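PDB 1IUK: CoA-binding domain-containing protein from Thermus thermophilus, which is of unknown function but probably binds coenzyme A through a Rossmann-like domain. Local coordinates for residues A[1-6]-A[130-135]; A[73-78]-A[124-129]; A[31-36]-A[54-59]. One frame throughout, in Å; residues are numbered along the deposited sequence.

Contact 1 (A[1-6]-A[130-135])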
# COMPACT_ATOMS: atom_id res chain seq x y z
N MET A 1 1.83 -0.88 15.53
CA MET A 1 1.67 0.56 15.86
C MET A 1 0.42 0.78 16.70
O MET A 1 -0.66 0.30 16.34
CB MET A 1 1.55 1.37 14.56
CG MET A 1 2.21 2.73 14.63
SD MET A 1 2.36 3.52 13.03
CE MET A 1 3.05 2.24 12.06
N ASN A 2 0.54 1.51 17.81
CA ASN A 2 -0.64 1.76 18.62
C ASN A 2 -1.53 2.74 17.86
O ASN A 2 -1.07 3.43 16.95
CB ASN A 2 -0.26 2.25 20.05
CG ASN A 2 0.06 3.74 20.13
OD1 ASN A 2 1.11 4.12 20.63
ND2 ASN A 2 -0.85 4.58 19.66
N ASP A 3 -2.82 2.78 18.21
CA ASP A 3 -3.78 3.64 17.52
C ASP A 3 -3.42 5.12 17.44
O ASP A 3 -3.58 5.74 16.40
CB ASP A 3 -5.16 3.49 18.17
CG ASP A 3 -5.80 2.15 17.86
OD1 ASP A 3 -6.40 1.55 18.78
OD2 ASP A 3 -5.69 1.70 16.70
N GLN A 4 -2.98 5.67 18.57
CA GLN A 4 -2.58 7.09 18.66
C GLN A 4 -1.53 7.40 17.61
O GLN A 4 -1.64 8.36 16.85
CB GLN A 4 -2.00 7.36 20.06
CG GLN A 4 -2.21 8.76 20.60
CD GLN A 4 -1.20 9.13 21.70
OE1 GLN A 4 -0.09 8.56 21.77
NE2 GLN A 4 -1.57 10.07 22.56
N GLU A 5 -0.49 6.56 17.57
CA GLU A 5 0.59 6.71 16.61
C GLU A 5 0.14 6.42 15.19
O GLU A 5 0.48 7.17 14.27
CB GLU A 5 1.76 5.80 16.97
CG GLU A 5 2.91 5.92 15.99
CD GLU A 5 4.17 5.23 16.47
OE1 GLU A 5 5.13 5.13 15.67
OE2 GLU A 5 4.20 4.80 17.64
N LEU A 6 -0.61 5.34 14.99
CA LEU A 6 -1.10 4.98 13.66
C LEU A 6 -2.01 6.08 13.13
O LEU A 6 -2.02 6.37 11.93
CB LEU A 6 -1.85 3.65 13.71
CG LEU A 6 -2.31 3.13 12.34
CD1 LEU A 6 -1.18 3.20 11.34
CD2 LEU A 6 -2.80 1.70 12.49
N HIS A 130 -8.94 2.85 8.41
CA HIS A 130 -9.05 4.30 8.26
C HIS A 130 -10.40 4.77 8.82
O HIS A 130 -10.48 5.79 9.52
CB HIS A 130 -8.94 4.69 6.79
CG HIS A 130 -8.89 6.17 6.57
ND1 HIS A 130 -10.01 6.93 6.33
CD2 HIS A 130 -7.84 7.03 6.55
CE1 HIS A 130 -9.67 8.19 6.16
NE2 HIS A 130 -8.35 8.28 6.29
N LYS A 131 -11.45 4.02 8.50
CA LYS A 131 -12.78 4.34 8.98
C LYS A 131 -12.83 4.29 10.50
O LYS A 131 -13.34 5.20 11.13
CB LYS A 131 -13.80 3.37 8.41
CG LYS A 131 -14.22 3.69 7.01
CD LYS A 131 -15.07 2.58 6.43
CE LYS A 131 -15.62 2.98 5.08
NZ LYS A 131 -16.87 2.25 4.74
N ARG A 132 -12.29 3.22 11.08
CA ARG A 132 -12.30 3.05 12.53
C ARG A 132 -11.54 4.09 13.33
O ARG A 132 -11.90 4.41 14.46
CB ARG A 132 -11.75 1.68 12.90
CG ARG A 132 -11.54 1.51 14.40
CD ARG A 132 -10.81 0.20 14.72
NE ARG A 132 -9.39 0.30 14.42
CZ ARG A 132 -8.47 0.76 15.27
NH1 ARG A 132 -7.20 0.81 14.90
NH2 ARG A 132 -8.83 1.15 16.49
N LEU A 133 -10.47 4.62 12.74
CA LEU A 133 -9.64 5.60 13.43
C LEU A 133 -10.11 7.03 13.26
O LEU A 133 -9.89 7.86 14.15
CB LEU A 133 -8.19 5.48 12.95
CG LEU A 133 -7.37 4.27 13.41
CD1 LEU A 133 -6.10 4.13 12.56
CD2 LEU A 133 -7.03 4.42 14.88
N PHE A 134 -10.77 7.32 12.14
CA PHE A 134 -11.22 8.68 11.86
C PHE A 134 -12.72 8.94 11.87
O PHE A 134 -13.16 10.01 11.48
CB PHE A 134 -10.62 9.13 10.52
CG PHE A 134 -9.12 9.11 10.51
CD1 PHE A 134 -8.43 8.18 9.74
CD2 PHE A 134 -8.41 9.97 11.34
CE1 PHE A 134 -7.04 8.10 9.80
CE2 PHE A 134 -7.03 9.90 11.40
CZ PHE A 134 -6.34 8.95 10.64
N ARG A 135 -13.50 7.95 12.30
CA ARG A 135 -14.95 8.10 12.37
C ARG A 135 -15.50 7.39 13.61
O ARG A 135 -16.53 7.80 14.15
CB ARG A 135 -15.60 7.53 11.10
CG ARG A 135 -14.66 7.41 9.91
CD ARG A 135 -15.20 8.13 8.69
NE ARG A 135 -14.18 8.94 8.03
CZ ARG A 135 -14.21 9.28 6.75
NH1 ARG A 135 -15.22 8.87 5.99
NH2 ARG A 135 -13.24 10.02 6.23
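Asp3 and Arg132 form the salt bridge that joins the two terminal helices of this Rossmann-like fold, helix 3-12 leading into the first strand and helix 126-134 following the last. Asp3 OD2 meets Arg132 NH1 at 2.5 Å, a length short enough to be doubtful, but the bond is straight, at 169° about the hydrogen. OD2 lies in the guanidinium plane, while NH1 comes to it on the syn side, 32° out of the carboxylate plane. The two flat groups are turned 50° apart, so this is no coplanar two-pronged pair: Arg132 NH2 makes only weak bonds, one of them to Asp3 OD1 at 3.4 Å. Arg132 gets its guanidinium there by a bend at chi3 in an otherwise extended chain. Its NE turns to Glu129 in a second salt bridge, so carboxylates at different parts of the group hold its rotation.

Below the charges the packing is leucine on leucine. Leu133 packs against both the salt bridge and Leu6, with its CD2 3.5 Å from Asp3 OD2 and its CG over one face of the Arg132 guanidinium, toward the rim. The other methyl is directed at Leu6, which is buried. Leu10, one turn further along helix 3-12, extends this apolar seam. The two leucine side chains cross at about a right angle, and Leu133 CD1 comes 3.9 Å from Leu6 CG.

Contact 2 (A[73-78]-A[124-129])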
# COMPACT_ATOMS: atom_id res chain seq x y z
N ILE A 73 2.83 5.53 2.30
CA ILE A 73 2.27 4.22 2.63
C ILE A 73 2.26 3.32 1.41
O ILE A 73 1.83 3.73 0.33
CB ILE A 73 0.80 4.34 3.12
CG1 ILE A 73 0.74 5.27 4.34
CG2 ILE A 73 0.25 2.94 3.45
CD1 ILE A 73 -0.66 5.43 4.92
N LEU A 74 2.76 2.10 1.57
CA LEU A 74 2.73 1.14 0.48
C LEU A 74 1.64 0.14 0.88
O LEU A 74 1.83 -0.67 1.78
CB LEU A 74 4.07 0.42 0.30
CG LEU A 74 4.07 -0.63 -0.82
CD1 LEU A 74 3.95 0.05 -2.16
CD2 LEU A 74 5.32 -1.48 -0.76
N ASP A 75 0.47 0.24 0.23
CA ASP A 75 -0.67 -0.65 0.50
C ASP A 75 -0.48 -1.84 -0.42
O ASP A 75 -0.62 -1.72 -1.64
CB ASP A 75 -1.97 0.09 0.18
CG ASP A 75 -3.19 -0.53 0.83
OD1 ASP A 75 -3.07 -1.37 1.76
OD2 ASP A 75 -4.30 -0.16 0.40
N VAL A 76 -0.15 -2.98 0.17
CA VAL A 76 0.14 -4.20 -0.56
C VAL A 76 -1.00 -5.20 -0.67
O VAL A 76 -1.50 -5.71 0.34
CB VAL A 76 1.37 -4.93 0.08
CG1 VAL A 76 1.80 -6.12 -0.78
CG2 VAL A 76 2.53 -3.95 0.23
N PHE A 77 -1.39 -5.49 -1.90
CA PHE A 77 -2.45 -6.45 -2.17
C PHE A 77 -1.91 -7.74 -2.78
O PHE A 77 -2.67 -8.69 -3.00
CB PHE A 77 -3.50 -5.83 -3.11
CG PHE A 77 -4.38 -4.79 -2.45
CD1 PHE A 77 -5.58 -5.16 -1.84
CD2 PHE A 77 -4.00 -3.45 -2.43
CE1 PHE A 77 -6.39 -4.19 -1.22
CE2 PHE A 77 -4.81 -2.48 -1.82
CZ PHE A 77 -6.01 -2.86 -1.21
N ARG A 78 -0.60 -7.79 -3.05
CA ARG A 78 -0.01 -9.00 -3.65
C ARG A 78 0.06 -10.11 -2.60
O ARG A 78 0.35 -9.85 -1.43
CB ARG A 78 1.37 -8.69 -4.23
CG ARG A 78 1.34 -7.48 -5.17
CD ARG A 78 1.47 -7.86 -6.63
NE ARG A 78 0.80 -9.10 -6.96
CZ ARG A 78 1.40 -10.15 -7.53
NH1 ARG A 78 2.69 -10.11 -7.84
NH2 ARG A 78 0.70 -11.25 -7.79
N ARG A 124 -4.56 -6.39 7.71
CA ARG A 124 -5.59 -5.43 8.08
C ARG A 124 -6.04 -4.74 6.80
O ARG A 124 -5.26 -4.60 5.87
CB ARG A 124 -5.05 -4.39 9.06
CG ARG A 124 -4.93 -4.88 10.49
CD ARG A 124 -5.14 -3.75 11.48
NE ARG A 124 -3.88 -3.12 11.89
CZ ARG A 124 -3.75 -2.29 12.94
NH1 ARG A 124 -4.80 -1.99 13.69
NH2 ARG A 124 -2.56 -1.78 13.23
N CYS A 125 -7.30 -4.34 6.75
CA CYS A 125 -7.81 -3.65 5.58
C CYS A 125 -7.65 -2.16 5.86
O CYS A 125 -8.24 -1.63 6.80
CB CYS A 125 -9.30 -3.97 5.35
SG CYS A 125 -9.96 -3.21 3.85
N LEU A 126 -6.83 -1.49 5.05
CA LEU A 126 -6.57 -0.07 5.24
C LEU A 126 -7.86 0.78 5.26
O LEU A 126 -7.96 1.74 6.03
CB LEU A 126 -5.60 0.44 4.16
CG LEU A 126 -5.07 1.88 4.29
CD1 LEU A 126 -4.71 2.19 5.74
CD2 LEU A 126 -3.86 2.05 3.37
N MET A 127 -8.83 0.44 4.41
CA MET A 127 -10.09 1.20 4.38
C MET A 127 -10.80 1.08 5.72
O MET A 127 -11.19 2.07 6.34
CB MET A 127 -11.02 0.69 3.29
CG MET A 127 -12.42 1.33 3.34
SD MET A 127 -13.37 0.89 1.88
CE MET A 127 -13.41 -0.92 2.09
N VAL A 128 -10.96 -0.16 6.16
CA VAL A 128 -11.62 -0.45 7.41
C VAL A 128 -10.92 0.28 8.54
O VAL A 128 -11.56 0.97 9.33
CB VAL A 128 -11.63 -1.95 7.68
CG1 VAL A 128 -11.94 -2.22 9.14
CG2 VAL A 128 -12.64 -2.62 6.77
N GLU A 129 -9.60 0.14 8.61
CA GLU A 129 -8.81 0.78 9.66
C GLU A 129 -8.90 2.29 9.61
O GLU A 129 -8.93 2.95 10.66
CB GLU A 129 -7.35 0.34 9.55
CG GLU A 129 -7.11 -1.09 10.04
CD GLU A 129 -7.83 -1.39 11.34
OE1 GLU A 129 -8.59 -2.38 11.40
OE2 GLU A 129 -7.63 -0.64 12.32
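Asp75 OD1 is hydrogen-bonded to Gln101 NE2, and the same buried carboxylate carries Leu126 on its flat face. Leu126 CD2 stands almost directly above Asp75 CG, 3.7 Å away, and is about as far from OD2, also 3.7 Å. A methyl group thus covers the face of the carboxylate, while a polar partner from the loop after strand 98-100 holds one oxygen. Asp75 swings its CG anti to the backbone N (chi1 -161°), which brings the carboxylate up from the strand toward the helix start. Leu126 reaches down with the same kind of first torsion, and its CB also lies near the carboxylate, 3.9 Å from Asp75 OD1. Two residues back along the strand, Ile73 CG2 meets Leu126 CD2 at 4.2 Å, so a single methyl bridges an apolar and an acidic side chain on one side of strand 73-76. Trp99 of the neighbouring strand touches both Asp75 and Leu126.

With an alanine at Asp75, Gln101 NE2 would probably lose this acceptor and a gap would be likely beneath Leu126 CD2.

Across the contact, the start of helix 126-134, with Cys125 as N-cap, sits over the middle strand of a parallel sheet. This layering of helix on sheet is that of a Rossmann-type alpha/beta domain, as in its CoA-binding family.

Contact 3 (A[31-36]-A[54-59])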
# COMPACT_ATOMS: atom_id res chain seq x y z
N TYR A 31 -11.43 -1.15 -5.03
CA TYR A 31 -12.30 -0.34 -4.19
C TYR A 31 -11.68 0.25 -2.93
O TYR A 31 -12.13 1.30 -2.46
CB TYR A 31 -13.62 -1.08 -3.89
CG TYR A 31 -13.57 -2.28 -2.99
CD1 TYR A 31 -13.39 -2.14 -1.61
CD2 TYR A 31 -13.79 -3.57 -3.49
CE1 TYR A 31 -13.42 -3.24 -0.76
CE2 TYR A 31 -13.82 -4.68 -2.65
CZ TYR A 31 -13.64 -4.51 -1.29
OH TYR A 31 -13.65 -5.61 -0.45
N VAL A 32 -10.65 -0.39 -2.37
CA VAL A 32 -10.01 0.17 -1.17
C VAL A 32 -9.26 1.44 -1.63
O VAL A 32 -9.38 2.51 -1.01
CB VAL A 32 -9.06 -0.84 -0.50
CG1 VAL A 32 -8.17 -0.13 0.51
CG2 VAL A 32 -9.87 -1.92 0.20
N PRO A 33 -8.48 1.34 -2.71
CA PRO A 33 -7.76 2.53 -3.20
C PRO A 33 -8.74 3.67 -3.56
O PRO A 33 -8.44 4.86 -3.42
CB PRO A 33 -7.01 2.01 -4.42
CG PRO A 33 -6.90 0.54 -4.20
CD PRO A 33 -8.13 0.14 -3.48
N ARG A 34 -9.92 3.28 -4.04
CA ARG A 34 -10.96 4.22 -4.42
C ARG A 34 -11.38 5.03 -3.18
O ARG A 34 -11.48 6.26 -3.22
CB ARG A 34 -12.16 3.47 -4.98
CG ARG A 34 -12.72 4.06 -6.25
CD ARG A 34 -14.18 3.67 -6.41
NE ARG A 34 -14.94 4.74 -7.04
CZ ARG A 34 -16.02 5.30 -6.50
NH1 ARG A 34 -16.46 4.88 -5.32
NH2 ARG A 34 -16.65 6.27 -7.15
N TYR A 35 -11.64 4.32 -2.09
CA TYR A 35 -12.03 4.95 -0.84
C TYR A 35 -10.95 5.92 -0.37
O TYR A 35 -11.24 7.05 0.06
CB TYR A 35 -12.24 3.89 0.23
CG TYR A 35 -12.31 4.45 1.64
CD1 TYR A 35 -11.16 4.57 2.42
CD2 TYR A 35 -13.53 4.87 2.19
CE1 TYR A 35 -11.22 5.08 3.71
CE2 TYR A 35 -13.60 5.39 3.48
CZ TYR A 35 -12.44 5.49 4.24
OH TYR A 35 -12.50 5.98 5.53
N LEU A 36 -9.70 5.46 -0.43
CA LEU A 36 -8.55 6.25 0.01
C LEU A 36 -8.41 7.56 -0.74
O LEU A 36 -8.12 8.59 -0.14
CB LEU A 36 -7.27 5.43 -0.16
CG LEU A 36 -6.69 4.65 1.03
CD1 LEU A 36 -7.65 4.56 2.20
CD2 LEU A 36 -6.30 3.27 0.55
N GLU A 54 -5.12 3.92 -16.87
CA GLU A 54 -5.42 4.90 -15.84
C GLU A 54 -6.24 4.30 -14.72
O GLU A 54 -7.37 3.83 -14.93
CB GLU A 54 -6.15 6.09 -16.45
CG GLU A 54 -6.06 7.37 -15.63
CD GLU A 54 -7.29 8.25 -15.79
OE1 GLU A 54 -7.83 8.70 -14.76
OE2 GLU A 54 -7.71 8.49 -16.94
N LEU A 55 -5.67 4.30 -13.51
CA LEU A 55 -6.37 3.77 -12.36
C LEU A 55 -6.33 4.84 -11.28
O LEU A 55 -5.27 5.40 -11.01
CB LEU A 55 -5.70 2.49 -11.84
CG LEU A 55 -5.90 1.17 -12.61
CD1 LEU A 55 -5.36 0.03 -11.80
CD2 LEU A 55 -7.36 0.93 -12.90
N PHE A 56 -7.48 5.13 -10.70
CA PHE A 56 -7.56 6.13 -9.64
C PHE A 56 -7.06 7.50 -10.08
O PHE A 56 -6.46 8.23 -9.29
CB PHE A 56 -6.79 5.64 -8.42
CG PHE A 56 -6.98 4.19 -8.13
CD1 PHE A 56 -8.27 3.65 -8.06
CD2 PHE A 56 -5.89 3.33 -8.01
CE1 PHE A 56 -8.47 2.30 -7.88
CE2 PHE A 56 -6.08 1.97 -7.83
CZ PHE A 56 -7.37 1.44 -7.76
N GLY A 57 -7.29 7.83 -11.35
CA GLY A 57 -6.87 9.11 -11.88
C GLY A 57 -5.40 9.19 -12.25
O GLY A 57 -4.93 10.21 -12.73
N GLU A 58 -4.68 8.09 -12.03
CA GLU A 58 -3.26 8.04 -12.33
C GLU A 58 -2.92 6.87 -13.25
O GLU A 58 -3.62 5.85 -13.26
CB GLU A 58 -2.46 7.90 -11.04
CG GLU A 58 -2.52 9.12 -10.13
CD GLU A 58 -1.93 10.37 -10.78
OE1 GLU A 58 -1.46 10.30 -11.94
OE2 GLU A 58 -1.94 11.43 -10.13
N GLU A 59 -1.85 7.01 -14.03
CA GLU A 59 -1.44 5.93 -14.91
C GLU A 59 -0.69 4.89 -14.08
O GLU A 59 0.23 5.23 -13.33
CB GLU A 59 -0.52 6.45 -16.02
CG GLU A 59 -0.04 5.39 -17.01
CD GLU A 59 0.47 5.99 -18.31
OE1 GLU A 59 -0.36 6.55 -19.08
OE2 GLU A 59 1.69 5.91 -18.58
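Arg34 and Phe56 bring the two backbones closest, with their CA atoms 6.5 Å apart, where one side of helix 28-38 faces the tip of a small hairpin. The helix is kinked at Pro33, whose ring nitrogen has no hydrogen to give to the turn before; the helical bonding resumes beyond it, with Tyr35 N bonded to Tyr31 O at 3.1 Å. Opposite, strands 54-55 and 58-59 are joined by a type I' turn, closed by Glu58 N to Leu55 O at 2.9 Å. Its two central residues, Phe56 and Gly57, both have left-handed backbone angles, easy for the glycine but less usual for the phenylalanine. That turn sends the Phe56 side chain out toward the helix.

The side-chain contact is a CH-pi interaction between Pro33 and Phe56. Pro33 CB rests over one face of the ring, 3.6 Å from its centroid and 21° off the normal. The touch is displaced to the far rim: Pro33 CB is 3.4 Å from Phe56 CZ, and Pro33 CG follows at 3.7 Å from the same atom. On the other face lies Leu55 CB from the hairpin itself, so the aromatic ring is sandwiched between the proline and its own chain neighbour. The Arg34 backbone N approaches Phe56 CE1 at 4.2 Å, while the Arg34 side chain itself turns off toward solvent.

Around this pair, His30 of the same helix sets its ring against Phe56 with the planes about 55° apart. Pro33 also touches Val18 of strand 15-19. Strand 42-46 supplies Val43 and Pro45 to the phenylalanine, so the Phe56 ring is held between helix 28-38 and strand 42-46, one of the two outermost strands of the parallel sheet.

Overall arrangement
From the N terminus the chain enters helix 3-12, whose first turn is met by helix 126-134 near the other end; contact 1 therefore closes a loop around almost the whole domain. Inside it, contact 3 closes first, joining helix 28-38 to the hairpin 54-59, and contact 2 follows in series, setting strand 73-76 under the start of helix 126-134. None of the loops cross. Contacts 1 and 2 share that last helix, with Arg124 reaching Leu6. Contact 3 is linked to both: Tyr35 meets His130 and Met127, and Val32 packs on Phe77. Together they tie the chain ends, the central strand and the small hairpin beside the edge strand 42-46.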